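Local coordinates for protein CAIP (Helicobacter cinaedi, PDB 5LBH) that binds iron as a twelve-subunit, Dps-like mini-ferritin and promotes the differentiation of macrophages into foam cells in atherosclerotic inflammation, at residues K3-L8 / E109-A114; Q10-A15 / Y102-F107; V17-K21 / D99-F103; V22-H26 / T41-Y45; R58-L62 / D119-A123. All blocks are in the same frame, centred on the assembly; numbering follows the deposited sequence.

Contact 1: K3-L8 / E109-A114; sequences KVVELL and ELSAQA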
# COMPACT_ATOMS: atom_id res chain seq x y z
N LYS A 3 24.96 -38.82 2.64
CA LYS A 3 23.66 -38.54 3.26
C LYS A 3 23.16 -37.08 3.19
O LYS A 3 23.88 -36.10 3.43
CB LYS A 3 23.71 -38.99 4.72
CG LYS A 3 22.46 -38.71 5.49
CD LYS A 3 21.35 -39.52 4.93
CE LYS A 3 20.05 -38.97 5.41
NZ LYS A 3 19.09 -38.95 4.30
N VAL A 4 21.87 -36.97 2.85
CA VAL A 4 21.23 -35.67 2.71
C VAL A 4 21.15 -34.96 4.05
O VAL A 4 21.51 -33.78 4.17
CB VAL A 4 19.84 -35.86 2.08
CG1 VAL A 4 18.97 -34.64 2.29
CG2 VAL A 4 20.00 -36.22 0.61
N VAL A 5 20.70 -35.67 5.09
CA VAL A 5 20.55 -35.04 6.40
C VAL A 5 21.91 -34.58 6.93
O VAL A 5 22.03 -33.49 7.50
CB VAL A 5 19.85 -35.99 7.38
CG1 VAL A 5 19.90 -35.43 8.79
CG2 VAL A 5 18.43 -36.21 6.96
N GLU A 6 22.96 -35.39 6.72
CA GLU A 6 24.27 -35.02 7.22
C GLU A 6 24.78 -33.75 6.56
O GLU A 6 25.38 -32.89 7.21
CB GLU A 6 25.26 -36.18 7.02
CG GLU A 6 24.89 -37.45 7.81
CD GLU A 6 25.59 -38.74 7.31
OE1 GLU A 6 25.27 -39.85 7.82
OE2 GLU A 6 26.45 -38.66 6.39
N LEU A 7 24.54 -33.59 5.26
CA LEU A 7 24.96 -32.37 4.59
C LEU A 7 24.13 -31.17 5.04
O LEU A 7 24.66 -30.07 5.21
CB LEU A 7 24.90 -32.55 3.07
CG LEU A 7 26.16 -33.13 2.43
CD1 LEU A 7 25.91 -33.53 0.99
CD2 LEU A 7 27.27 -32.08 2.46
N LEU A 8 22.83 -31.38 5.25
CA LEU A 8 21.96 -30.31 5.74
C LEU A 8 22.40 -29.78 7.10
O LEU A 8 22.42 -28.56 7.32
CB LEU A 8 20.52 -30.79 5.80
CG LEU A 8 19.71 -30.97 4.51
CD1 LEU A 8 18.41 -31.71 4.85
CD2 LEU A 8 19.43 -29.64 3.79
N GLU A 109 27.16 -30.39 -3.44
CA GLU A 109 27.18 -31.80 -3.08
C GLU A 109 25.84 -32.23 -2.49
O GLU A 109 25.40 -33.36 -2.73
CB GLU A 109 28.35 -32.07 -2.14
CG GLU A 109 28.51 -33.56 -1.79
CD GLU A 109 28.64 -34.47 -3.05
OE1 GLU A 109 29.15 -33.99 -4.10
OE2 GLU A 109 28.23 -35.66 -2.97
N LEU A 110 25.16 -31.34 -1.78
CA LEU A 110 23.80 -31.64 -1.32
C LEU A 110 22.87 -31.94 -2.49
O LEU A 110 22.05 -32.86 -2.42
CB LEU A 110 23.26 -30.47 -0.50
CG LEU A 110 21.78 -30.50 -0.09
CD1 LEU A 110 21.45 -31.70 0.77
CD2 LEU A 110 21.37 -29.21 0.62
N SER A 111 22.95 -31.16 -3.56
CA SER A 111 22.07 -31.39 -4.71
C SER A 111 22.36 -32.75 -5.36
O SER A 111 21.43 -33.50 -5.68
CB SER A 111 22.22 -30.23 -5.70
OG SER A 111 21.33 -30.39 -6.79
N ALA A 112 23.63 -33.07 -5.57
CA ALA A 112 24.00 -34.34 -6.17
C ALA A 112 23.54 -35.52 -5.32
O ALA A 112 23.00 -36.50 -5.84
CB ALA A 112 25.51 -34.42 -6.38
N GLN A 113 23.75 -35.43 -4.01
CA GLN A 113 23.38 -36.54 -3.13
C GLN A 113 21.87 -36.69 -3.07
O GLN A 113 21.35 -37.80 -3.13
CB GLN A 113 23.93 -36.30 -1.72
CG GLN A 113 25.42 -36.54 -1.58
CD GLN A 113 25.81 -38.00 -1.72
OE1 GLN A 113 24.97 -38.90 -1.59
NE2 GLN A 113 27.09 -38.24 -2.01
N ALA A 114 21.15 -35.56 -2.97
CA ALA A 114 19.70 -35.62 -2.88
C ALA A 114 19.08 -36.18 -4.16
O ALA A 114 18.11 -36.95 -4.11
CB ALA A 114 19.14 -34.24 -2.52
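L110 and the aliphatic trio V4, L7 and L8 illustrate how two antiparallel helices can pack through largely aliphatic side chains. Helices 4-28 and 89-116 run side by side here, their short axes 9.6 Å apart and at 165° to each other. On the tight side, the chi1 of L110 (172°) turns its CG away from the backbone nitrogen, and its two methyl groups divide the work. L110 CD1 lies 4.1 Å from V4 CG1, with the two side chains crossing nearly at a right angle, while CD2 lies 3.7 Å from CD2 of L8. The other branch of V4 reaches both backbone and side chain of A114, on the facing helix: V4 CG2 is 3.6 Å from A114 CA. Further along, L7 sends CD1 onto the helix surface, 3.6 Å from L110 N, where it is flanked by the CG methylenes of E109 and Q113. V55 and V59 of helix 34-61 close over L8, and A126 of helix 120-144 backs L110, so this side faces the interior of the bundle.

The outer side is looser and polar. K3 is exposed, and its N stays 4.2 Å from Q113 OE1. Q113 turns instead to its own helix, giving an N-H from NE2 to E109 OE2 at 3.0 Å, nearly in line with the C-O bond of the carboxylate. The Q113 amide and the E109 carboxylate thus pair within their own helix, one turn apart, and cohesion between the two segments probably rests on branched aliphatic side chains and the exclusion of water.

Contact 2: Q10-A15 / Y102-F107; sequences QIQADA and YFLKLF
D14 and Y102 make the polar clasp between helices 4-28 and 89-116, two antiparallel members of the ferritin-like four-helix bundle, whose short axes are 11.0 Å apart at this level. The phenol of Y102 donates to D14 OD2 at 2.6 Å, reaching the oxygen from above the carboxylate plane, and ring and carboxylate are turned almost perpendicular. Q10, one helical turn before D14, gives the same oxygen a second hydrogen bond, from an N-H: its NE2 lies 2.8 Å from D14 OD2 and comes from the opposite face of the carboxylate. Two donors therefore hold this one oxygen from both faces, and should stabilise the charged form of the acid.

Beside the clasp the contact becomes apolar. I11 and L106 slide past each other in opposite directions, with I11 CG1 3.8 Å from L106 CG. With chi1 at -61°, I11 swings CG1 and its terminal methyl across the gap, and CD1 settles over one face of the F107 ring, 3.5 Å from the centroid, as a CH-pi contact. F103 enters edge-on instead, its CZ 3.7 Å from the backbone oxygen of D14 and its plane containing A15 N.

The second shell fixes these groups in turn. V130 and L133 of helix 120-144 pack against F107, whereas F48 of helix 34-61 meets the ring of F103. Q10 NE2 also bonds to A76 O at the end of helix 70-76, and the second oxygen of the acid, D14 OD1, takes the backbone N-H groups of K78 and I79.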
# COMPACT_ATOMS: atom_id res chain seq x y z
N GLN A 10 25.37 -29.98 8.44
CA GLN A 10 26.63 -29.29 8.24
C GLN A 10 26.39 -27.86 7.74
O GLN A 10 26.95 -26.89 8.27
CB GLN A 10 27.51 -30.10 7.27
CG GLN A 10 28.87 -29.48 6.99
CD GLN A 10 29.77 -29.50 8.20
OE1 GLN A 10 29.87 -30.51 8.90
NE2 GLN A 10 30.40 -28.38 8.48
N ILE A 11 25.51 -27.71 6.74
CA ILE A 11 25.11 -26.37 6.29
C ILE A 11 24.56 -25.55 7.46
O ILE A 11 24.85 -24.36 7.61
CB ILE A 11 24.07 -26.49 5.16
CG1 ILE A 11 24.65 -27.24 3.94
CG2 ILE A 11 23.56 -25.11 4.78
CD1 ILE A 11 24.05 -26.90 2.65
N GLN A 12 23.74 -26.19 8.31
CA GLN A 12 23.17 -25.50 9.45
C GLN A 12 24.25 -24.95 10.37
O GLN A 12 24.23 -23.77 10.74
CB GLN A 12 22.25 -26.46 10.21
CG GLN A 12 21.45 -25.79 11.32
CD GLN A 12 20.90 -26.77 12.34
OE1 GLN A 12 21.07 -27.98 12.21
NE2 GLN A 12 20.24 -26.24 13.36
N ALA A 13 25.23 -25.79 10.74
CA ALA A 13 26.26 -25.36 11.67
C ALA A 13 27.12 -24.24 11.09
O ALA A 13 27.44 -23.27 11.78
CB ALA A 13 27.12 -26.55 12.09
N ASP A 14 27.51 -24.37 9.82
CA ASP A 14 28.31 -23.31 9.22
C ASP A 14 27.50 -22.04 9.02
O ASP A 14 28.07 -20.94 9.10
CB ASP A 14 28.91 -23.79 7.90
CG ASP A 14 29.95 -24.90 8.09
OD1 ASP A 14 30.85 -24.80 8.96
OD2 ASP A 14 29.85 -25.90 7.35
N ALA A 15 26.18 -22.15 8.76
CA ALA A 15 25.35 -20.95 8.67
C ALA A 15 25.33 -20.19 9.99
O ALA A 15 25.43 -18.95 9.99
CB ALA A 15 23.92 -21.28 8.24
N TYR A 102 32.98 -21.93 -0.28
CA TYR A 102 32.76 -23.08 0.58
C TYR A 102 31.30 -23.49 0.58
O TYR A 102 30.98 -24.66 0.37
CB TYR A 102 33.24 -22.74 1.98
CG TYR A 102 32.88 -23.77 3.00
CD1 TYR A 102 31.85 -23.52 3.92
CD2 TYR A 102 33.52 -24.99 3.05
CE1 TYR A 102 31.51 -24.46 4.87
CE2 TYR A 102 33.19 -25.93 3.98
CZ TYR A 102 32.18 -25.66 4.90
OH TYR A 102 31.83 -26.61 5.84
N PHE A 103 30.39 -22.54 0.77
CA PHE A 103 28.96 -22.86 0.73
C PHE A 103 28.56 -23.37 -0.65
O PHE A 103 27.70 -24.25 -0.75
CB PHE A 103 28.13 -21.63 1.12
CG PHE A 103 28.01 -21.41 2.61
CD1 PHE A 103 27.22 -22.24 3.40
CD2 PHE A 103 28.68 -20.35 3.23
CE1 PHE A 103 27.09 -22.00 4.79
CE2 PHE A 103 28.56 -20.11 4.59
CZ PHE A 103 27.77 -20.94 5.37
N LEU A 104 29.17 -22.86 -1.71
CA LEU A 104 28.83 -23.37 -3.04
C LEU A 104 29.13 -24.86 -3.16
O LEU A 104 28.26 -25.64 -3.59
CB LEU A 104 29.56 -22.57 -4.12
CG LEU A 104 29.44 -23.09 -5.55
CD1 LEU A 104 28.03 -22.88 -6.12
CD2 LEU A 104 30.45 -22.38 -6.42
N LYS A 105 30.33 -25.30 -2.73
CA LYS A 105 30.64 -26.73 -2.72
C LYS A 105 29.62 -27.51 -1.91
O LYS A 105 29.08 -28.52 -2.37
CB LYS A 105 32.04 -26.98 -2.15
CG LYS A 105 33.20 -26.79 -3.10
CD LYS A 105 34.48 -27.35 -2.47
CE LYS A 105 34.95 -26.52 -1.26
NZ LYS A 105 35.77 -25.33 -1.65
N LEU A 106 29.29 -27.01 -0.71
CA LEU A 106 28.37 -27.70 0.18
C LEU A 106 26.99 -27.88 -0.46
O LEU A 106 26.44 -28.99 -0.47
CB LEU A 106 28.26 -26.90 1.47
CG LEU A 106 28.31 -27.60 2.81
CD1 LEU A 106 29.50 -28.55 2.78
CD2 LEU A 106 28.45 -26.55 3.90
N PHE A 107 26.44 -26.82 -1.05
CA PHE A 107 25.12 -26.93 -1.66
C PHE A 107 25.17 -27.76 -2.93
O PHE A 107 24.21 -28.48 -3.23
CB PHE A 107 24.55 -25.55 -1.96
CG PHE A 107 23.92 -24.91 -0.79
CD1 PHE A 107 22.69 -25.38 -0.31
CD2 PHE A 107 24.54 -23.86 -0.13
CE1 PHE A 107 22.09 -24.79 0.79
CE2 PHE A 107 23.95 -23.27 0.98
CZ PHE A 107 22.72 -23.74 1.43

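Contact 3: V17-K21 / D99-F103; sequences VFYVK and DYEYF
D99 OD2 is gripped by the ammonium group of K21 in a salt bridge, with K21 NZ 3.1 Å away on the syn side of the oxygen, the side facing OD1. The lysine runs extended from its backbone and then bends at chi3 (-73°), which carries NZ across to the acid. Water 1 closes the pair into a ring by giving a hydrogen to D99 OD1 at 3.1 Å and accepting a weak bond from the lysine. D99 OD2 also lies near the plane of the F18 ring at its edge, 3.3 Å from F18 CE2, where the slightly positive ring hydrogens should suit a negative neighbour.

F18 in fact joins the polar and apolar halves of the contact. While its edge meets the acid, one face receives the edge of F103 in a T-shaped pair: the planes are 65° apart, the centroids 5.6 Å apart, and F103 CE2 comes within 3.9 Å of F18 CG. Y100 adds its CE1 beside F18 CE1, the two side chains crossing almost perpendicularly, and is itself packed against L133 and I137 of helix 120-144.

F48 of helix 34-61 presents a further ring, edge-to-face with F18. An aromatic layer fed by three of the four long helices and covered by aliphatic side chains of helix 120-144, with a charged pair bridging the partly exposed side between helices 4-28 and 89-116, is the interior of the antiparallel four-helix bundle of the ferritin-like fold.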
# COMPACT_ATOMS: atom_id res chain seq x y z
N VAL A 17 27.59 -20.09 12.34
CA VAL A 17 28.88 -19.44 12.57
C VAL A 17 29.06 -18.26 11.62
O VAL A 17 29.50 -17.18 12.02
CB VAL A 17 30.02 -20.46 12.45
CG1 VAL A 17 31.38 -19.77 12.47
CG2 VAL A 17 29.90 -21.49 13.59
N PHE A 18 28.69 -18.43 10.34
CA PHE A 18 28.80 -17.34 9.38
C PHE A 18 27.89 -16.19 9.76
O PHE A 18 28.25 -15.01 9.61
CB PHE A 18 28.45 -17.86 7.98
CG PHE A 18 28.78 -16.91 6.88
CD1 PHE A 18 27.79 -16.37 6.07
CD2 PHE A 18 30.11 -16.55 6.64
CE1 PHE A 18 28.12 -15.49 5.04
CE2 PHE A 18 30.43 -15.66 5.62
CZ PHE A 18 29.44 -15.13 4.82
N TYR A 19 26.70 -16.52 10.29
CA TYR A 19 25.77 -15.50 10.75
C TYR A 19 26.44 -14.54 11.74
O TYR A 19 26.31 -13.31 11.61
CB TYR A 19 24.56 -16.20 11.38
CG TYR A 19 23.54 -15.30 12.00
CD1 TYR A 19 23.44 -15.20 13.38
CD2 TYR A 19 22.62 -14.59 11.21
CE1 TYR A 19 22.50 -14.40 13.96
CE2 TYR A 19 21.66 -13.77 11.80
CZ TYR A 19 21.61 -13.68 13.17
OH TYR A 19 20.68 -12.89 13.78
N VAL A 20 27.18 -15.08 12.71
CA VAL A 20 27.83 -14.22 13.69
C VAL A 20 29.05 -13.54 13.10
O VAL A 20 29.29 -12.35 13.36
CB VAL A 20 28.18 -15.03 14.97
CG1 VAL A 20 29.06 -14.22 15.88
CG2 VAL A 20 26.90 -15.40 15.72
N LYS A 21 29.84 -14.25 12.29
CA LYS A 21 30.98 -13.61 11.65
C LYS A 21 30.56 -12.38 10.84
O LYS A 21 31.26 -11.35 10.84
CB LYS A 21 31.71 -14.59 10.73
CG LYS A 21 32.92 -13.96 10.10
CD LYS A 21 33.56 -14.84 9.07
CE LYS A 21 34.30 -16.01 9.64
NZ LYS A 21 35.01 -16.77 8.53
N ASP A 99 34.23 -17.72 1.91
CA ASP A 99 33.19 -18.54 2.53
C ASP A 99 32.08 -18.91 1.55
O ASP A 99 31.50 -19.99 1.67
CB ASP A 99 32.62 -17.85 3.77
CG ASP A 99 33.55 -17.95 4.98
OD1 ASP A 99 34.50 -18.76 4.93
OD2 ASP A 99 33.33 -17.26 5.98
N TYR A 100 31.77 -18.03 0.60
CA TYR A 100 30.76 -18.34 -0.42
C TYR A 100 31.19 -19.52 -1.29
O TYR A 100 30.35 -20.33 -1.71
CB TYR A 100 30.49 -17.13 -1.31
CG TYR A 100 29.48 -16.18 -0.78
CD1 TYR A 100 28.97 -16.33 0.50
CD2 TYR A 100 28.99 -15.18 -1.57
CE1 TYR A 100 28.02 -15.47 0.98
CE2 TYR A 100 28.04 -14.31 -1.10
CZ TYR A 100 27.56 -14.46 0.18
OH TYR A 100 26.61 -13.57 0.64
N GLU A 101 32.48 -19.61 -1.61
CA GLU A 101 32.98 -20.74 -2.38
C GLU A 101 32.83 -22.02 -1.59
O GLU A 101 32.59 -23.10 -2.16
CB GLU A 101 34.47 -20.56 -2.69
CG GLU A 101 34.85 -19.19 -3.14
CD GLU A 101 35.05 -19.11 -4.60
OE1 GLU A 101 34.26 -19.76 -5.32
OE2 GLU A 101 35.97 -18.36 -5.02
N TYR A 102 32.98 -21.93 -0.28
CA TYR A 102 32.76 -23.08 0.58
C TYR A 102 31.30 -23.49 0.58
O TYR A 102 30.98 -24.66 0.37
CB TYR A 102 33.24 -22.74 1.98
CG TYR A 102 32.88 -23.77 3.00
CD1 TYR A 102 31.85 -23.52 3.92
CD2 TYR A 102 33.52 -24.99 3.05
CE1 TYR A 102 31.51 -24.46 4.87
CE2 TYR A 102 33.19 -25.93 3.98
CZ TYR A 102 32.18 -25.66 4.90
OH TYR A 102 31.83 -26.61 5.84
N PHE A 103 30.39 -22.54 0.77
CA PHE A 103 28.96 -22.86 0.73
C PHE A 103 28.56 -23.37 -0.65
O PHE A 103 27.70 -24.25 -0.75
CB PHE A 103 28.13 -21.63 1.12
CG PHE A 103 28.01 -21.41 2.61
CD1 PHE A 103 27.22 -22.24 3.40
CD2 PHE A 103 28.68 -20.35 3.23
CE1 PHE A 103 27.09 -22.00 4.79
CE2 PHE A 103 28.56 -20.11 4.59
CZ PHE A 103 27.77 -20.94 5.37
O HOH W 1 36.26 -19.22 7.43

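Contact 4: V22-H26 / T41-Y45; sequences VHNFH and TQEIY. With FE (Fe (III) ion), chain V.
V22 opens the contact by laying CG1 against the base of Y45, 3.9 Å from Y45 CB and near the plane of the tyrosine ring at its edge, with I44 CG2 close by. H23 comes next and stacks face to face on Y45: the planes are 16° from parallel and the centroids 3.6 Å apart. The opposite face of the tyrosine carries the backbone oxygen of Q42. H23 ND1 is bonded to Y19 O one turn earlier, which helps fix the rotation of the imidazole. F25 contributes its CB, 4.0 Å from T41 CG2, before its ring turns off toward helix 89-116.

H26 carries the segment to the metal. Its chi1 of 175° extends the ring between the helices, so that NE2 reaches the iron at 2.4 Å. Y45 points its edge at one face of this imidazole, the planes nearly perpendicular and the centroids 5.4 Å apart, while T41 OG1 lies in the ring plane, itself bonded to H38 O. Water 2 is a further ligand, 2.6 Å from the iron.

D53 and E57 of a neighbouring subunit supply the remaining protein ligands, consistent with the intersubunit ferroxidase centre of Dps proteins. The chemistry implies a division of labour: H26 binds the iron, and H23, stacked on the tyrosine whose edge meets H26, probably helps hold that imidazole in place as a second-shell residue.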
# COMPACT_ATOMS: atom_id res chain seq x y z
N VAL A 22 29.44 -12.46 10.13
CA VAL A 22 29.01 -11.34 9.31
C VAL A 22 28.52 -10.16 10.18
O VAL A 22 28.71 -9.00 9.80
CB VAL A 22 27.96 -11.82 8.29
CG1 VAL A 22 27.37 -10.65 7.49
CG2 VAL A 22 28.58 -12.84 7.36
N HIS A 23 27.93 -10.42 11.36
CA HIS A 23 27.64 -9.31 12.27
C HIS A 23 28.93 -8.57 12.64
O HIS A 23 28.96 -7.33 12.73
CB HIS A 23 26.95 -9.84 13.53
CG HIS A 23 25.47 -9.98 13.41
ND1 HIS A 23 24.87 -11.12 12.89
CD2 HIS A 23 24.45 -9.17 13.79
CE1 HIS A 23 23.56 -10.99 12.93
NE2 HIS A 23 23.28 -9.82 13.47
N ASN A 24 30.02 -9.31 12.82
CA ASN A 24 31.31 -8.70 13.11
C ASN A 24 31.79 -7.82 11.95
O ASN A 24 32.20 -6.68 12.16
CB ASN A 24 32.28 -9.83 13.46
CG ASN A 24 33.68 -9.36 13.74
OD1 ASN A 24 33.93 -8.17 13.92
ND2 ASN A 24 34.60 -10.31 13.84
N PHE A 25 31.71 -8.32 10.71
CA PHE A 25 32.00 -7.46 9.56
C PHE A 25 31.08 -6.24 9.54
O PHE A 25 31.51 -5.11 9.24
CB PHE A 25 31.84 -8.23 8.25
CG PHE A 25 32.79 -9.38 8.10
CD1 PHE A 25 34.00 -9.39 8.77
CD2 PHE A 25 32.47 -10.46 7.29
CE1 PHE A 25 34.88 -10.45 8.62
CE2 PHE A 25 33.34 -11.52 7.13
CZ PHE A 25 34.55 -11.52 7.80
N HIS A 26 29.81 -6.45 9.85
CA HIS A 26 28.81 -5.39 9.84
C HIS A 26 29.14 -4.29 10.84
O HIS A 26 28.94 -3.11 10.56
CB HIS A 26 27.45 -6.03 10.11
CG HIS A 26 26.32 -5.06 10.26
ND1 HIS A 26 25.82 -4.33 9.20
CD2 HIS A 26 25.56 -4.75 11.33
CE1 HIS A 26 24.81 -3.59 9.62
NE2 HIS A 26 24.64 -3.82 10.91
N THR A 41 26.39 -6.27 4.44
CA THR A 41 26.56 -7.30 5.46
C THR A 41 25.25 -7.55 6.22
O THR A 41 24.99 -8.67 6.66
CB THR A 41 27.67 -6.92 6.45
OG1 THR A 41 27.40 -5.64 7.01
CG2 THR A 41 29.02 -6.88 5.76
N GLN A 42 24.42 -6.51 6.39
CA GLN A 42 23.18 -6.76 7.11
C GLN A 42 22.23 -7.62 6.27
O GLN A 42 21.58 -8.53 6.79
CB GLN A 42 22.49 -5.46 7.49
CG GLN A 42 21.22 -5.76 8.26
CD GLN A 42 20.29 -4.58 8.42
OE1 GLN A 42 19.35 -4.43 7.65
NE2 GLN A 42 20.57 -3.72 9.39
N GLU A 43 22.16 -7.35 4.97
CA GLU A 43 21.38 -8.19 4.08
C GLU A 43 21.89 -9.63 4.06
O GLU A 43 21.09 -10.58 3.98
CB GLU A 43 21.40 -7.60 2.67
CG GLU A 43 20.70 -6.27 2.60
CD GLU A 43 20.75 -5.68 1.21
OE1 GLU A 43 19.80 -4.96 0.83
OE2 GLU A 43 21.75 -5.95 0.49
N ILE A 44 23.21 -9.82 4.13
CA ILE A 44 23.78 -11.16 4.07
C ILE A 44 23.44 -11.96 5.34
O ILE A 44 23.07 -13.13 5.27
CB ILE A 44 25.29 -11.10 3.83
CG1 ILE A 44 25.59 -10.54 2.43
CG2 ILE A 44 25.95 -12.45 4.10
CD1 ILE A 44 27.09 -10.41 2.14
N TYR A 45 23.60 -11.36 6.52
CA TYR A 45 23.32 -12.19 7.68
C TYR A 45 21.83 -12.48 7.83
O TYR A 45 21.48 -13.50 8.42
CB TYR A 45 23.94 -11.61 8.97
CG TYR A 45 23.42 -10.29 9.56
CD1 TYR A 45 22.10 -10.16 10.03
CD2 TYR A 45 24.28 -9.21 9.74
CE1 TYR A 45 21.64 -8.95 10.60
CE2 TYR A 45 23.85 -8.02 10.32
CZ TYR A 45 22.53 -7.90 10.75
OH TYR A 45 22.12 -6.71 11.33
FE FE V . 23.14 -3.00 12.61
O HOH W 2 22.03 -0.79 11.87

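Contact 5: R58-L62 / D119-A123; sequences RVLQL and DKVSA
R58 reaches S122 and D119 because its chain leaves the helix extended and then bends at chi2 (67°), while D119 stretches toward it from the other side with chi1 at -175°. The guanidinium group meets both edge-on. R58 NE donates to S122 OG at 2.8 Å, almost perfectly straight at 174°, and R58 NH2 forms a salt bridge with D119 OD2 at 2.8 Å on the syn side of that oxygen. V121 CG1 lies over one face of the guanidinium plane and L62 CD2 over the other, so the group is sandwiched by methyls.

D119 is also the N-cap of helix 120-144. Its OD2 accepts S122 N at 3.2 Å, from the carboxylate face opposite R58, and its OD1 accepts the hydroxyl of S122 at 2.9 Å. R58 NH1 bonds Q134 OE1 of a neighbouring subunit; within its own segment it also makes a weak bond to Q61 OE1.

One carboxylate thus caps a helix and pairs with an arginine at once, probably offsetting much of its charge. The capped helix start and the positive guanidinium should both lower the acid's pKa, and the serine hydroxyl accepts from R58 NE and donates to D119 OD1, linking arginine and acid a second time.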
# COMPACT_ATOMS: atom_id res chain seq x y z
N ARG A 58 14.09 -28.59 7.07
CA ARG A 58 14.07 -29.67 6.10
C ARG A 58 14.54 -30.98 6.73
O ARG A 58 13.94 -32.04 6.49
CB ARG A 58 14.92 -29.30 4.88
CG ARG A 58 14.98 -30.40 3.86
CD ARG A 58 13.61 -30.61 3.23
NE ARG A 58 13.63 -31.66 2.21
CZ ARG A 58 12.57 -32.40 1.88
NH1 ARG A 58 11.40 -32.21 2.50
NH2 ARG A 58 12.67 -33.34 0.95
N VAL A 59 15.55 -30.92 7.59
CA VAL A 59 15.99 -32.11 8.33
C VAL A 59 14.81 -32.69 9.10
O VAL A 59 14.60 -33.91 9.12
CB VAL A 59 17.16 -31.74 9.28
CG1 VAL A 59 17.42 -32.82 10.30
CG2 VAL A 59 18.40 -31.42 8.49
N LEU A 60 13.99 -31.83 9.67
CA LEU A 60 12.92 -32.31 10.52
C LEU A 60 11.85 -33.02 9.69
O LEU A 60 11.43 -34.13 10.04
CB LEU A 60 12.36 -31.10 11.26
CG LEU A 60 11.96 -31.01 12.74
CD1 LEU A 60 12.87 -31.69 13.69
CD2 LEU A 60 11.93 -29.57 13.09
N GLN A 61 11.47 -32.46 8.55
CA GLN A 61 10.49 -33.13 7.70
C GLN A 61 11.04 -34.40 7.05
O GLN A 61 10.25 -35.20 6.54
CB GLN A 61 9.87 -32.13 6.72
CG GLN A 61 10.83 -31.30 5.94
CD GLN A 61 10.25 -29.96 5.53
OE1 GLN A 61 10.40 -29.54 4.39
NE2 GLN A 61 9.61 -29.28 6.45
N LEU A 62 12.36 -34.58 6.99
CA LEU A 62 12.94 -35.86 6.58
C LEU A 62 13.08 -36.83 7.76
O LEU A 62 13.79 -37.84 7.64
CB LEU A 62 14.29 -35.66 5.90
CG LEU A 62 14.21 -34.91 4.57
CD1 LEU A 62 15.58 -34.39 4.04
CD2 LEU A 62 13.55 -35.84 3.57
N ASP A 119 15.38 -37.47 -3.76
CA ASP A 119 14.92 -36.36 -2.93
C ASP A 119 15.04 -35.08 -3.75
O ASP A 119 15.93 -34.25 -3.55
CB ASP A 119 15.73 -36.29 -1.64
CG ASP A 119 15.21 -35.26 -0.69
OD1 ASP A 119 15.76 -35.16 0.43
OD2 ASP A 119 14.29 -34.51 -1.04
N LYS A 120 14.08 -34.89 -4.65
CA LYS A 120 14.15 -33.76 -5.58
C LYS A 120 13.79 -32.43 -4.92
O LYS A 120 14.25 -31.39 -5.39
CB LYS A 120 13.28 -34.03 -6.82
CG LYS A 120 13.75 -35.28 -7.56
CD LYS A 120 12.96 -35.62 -8.81
CE LYS A 120 11.97 -36.75 -8.56
NZ LYS A 120 11.65 -37.45 -9.84
N VAL A 121 13.01 -32.46 -3.83
CA VAL A 121 12.68 -31.23 -3.09
C VAL A 121 13.93 -30.62 -2.47
O VAL A 121 14.15 -29.41 -2.57
CB VAL A 121 11.62 -31.52 -2.02
CG1 VAL A 121 11.30 -30.26 -1.26
CG2 VAL A 121 10.34 -32.07 -2.65
N SER A 122 14.73 -31.43 -1.76
CA SER A 122 15.98 -30.93 -1.20
C SER A 122 16.94 -30.47 -2.30
O SER A 122 17.61 -29.43 -2.16
CB SER A 122 16.65 -32.01 -0.36
OG SER A 122 15.94 -32.31 0.81
N ALA A 123 16.98 -31.20 -3.41
CA ALA A 123 17.86 -30.82 -4.51
C ALA A 123 17.42 -29.50 -5.15
O ALA A 123 18.27 -28.68 -5.52
CB ALA A 123 17.93 -31.94 -5.55

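How the contacts relate
Contacts 1, 2 and 3 follow one another along the same antiparallel pair, helices 4-28 and 89-116, with centres 10 Å and then 8 Å apart; the latter two share Y102 and F103. Along the chain contacts 2 and 3 both lie inside the loop closed by contact 1 and end on the same stretch, and contact 4 lies innermost, joining helix 4-28 to helix 34-61. Contact 5, which ties helix 34-61 to helix 120-144, crosses contacts 1 to 3 in sequence and touches contact 1. Contacts 4 and 5 are about 28 Å apart between centres, at opposite ends of the bundle. Both meet neighbouring subunits, contact 4 through iron, so one bundle serves folding, metal binding and shell assembly.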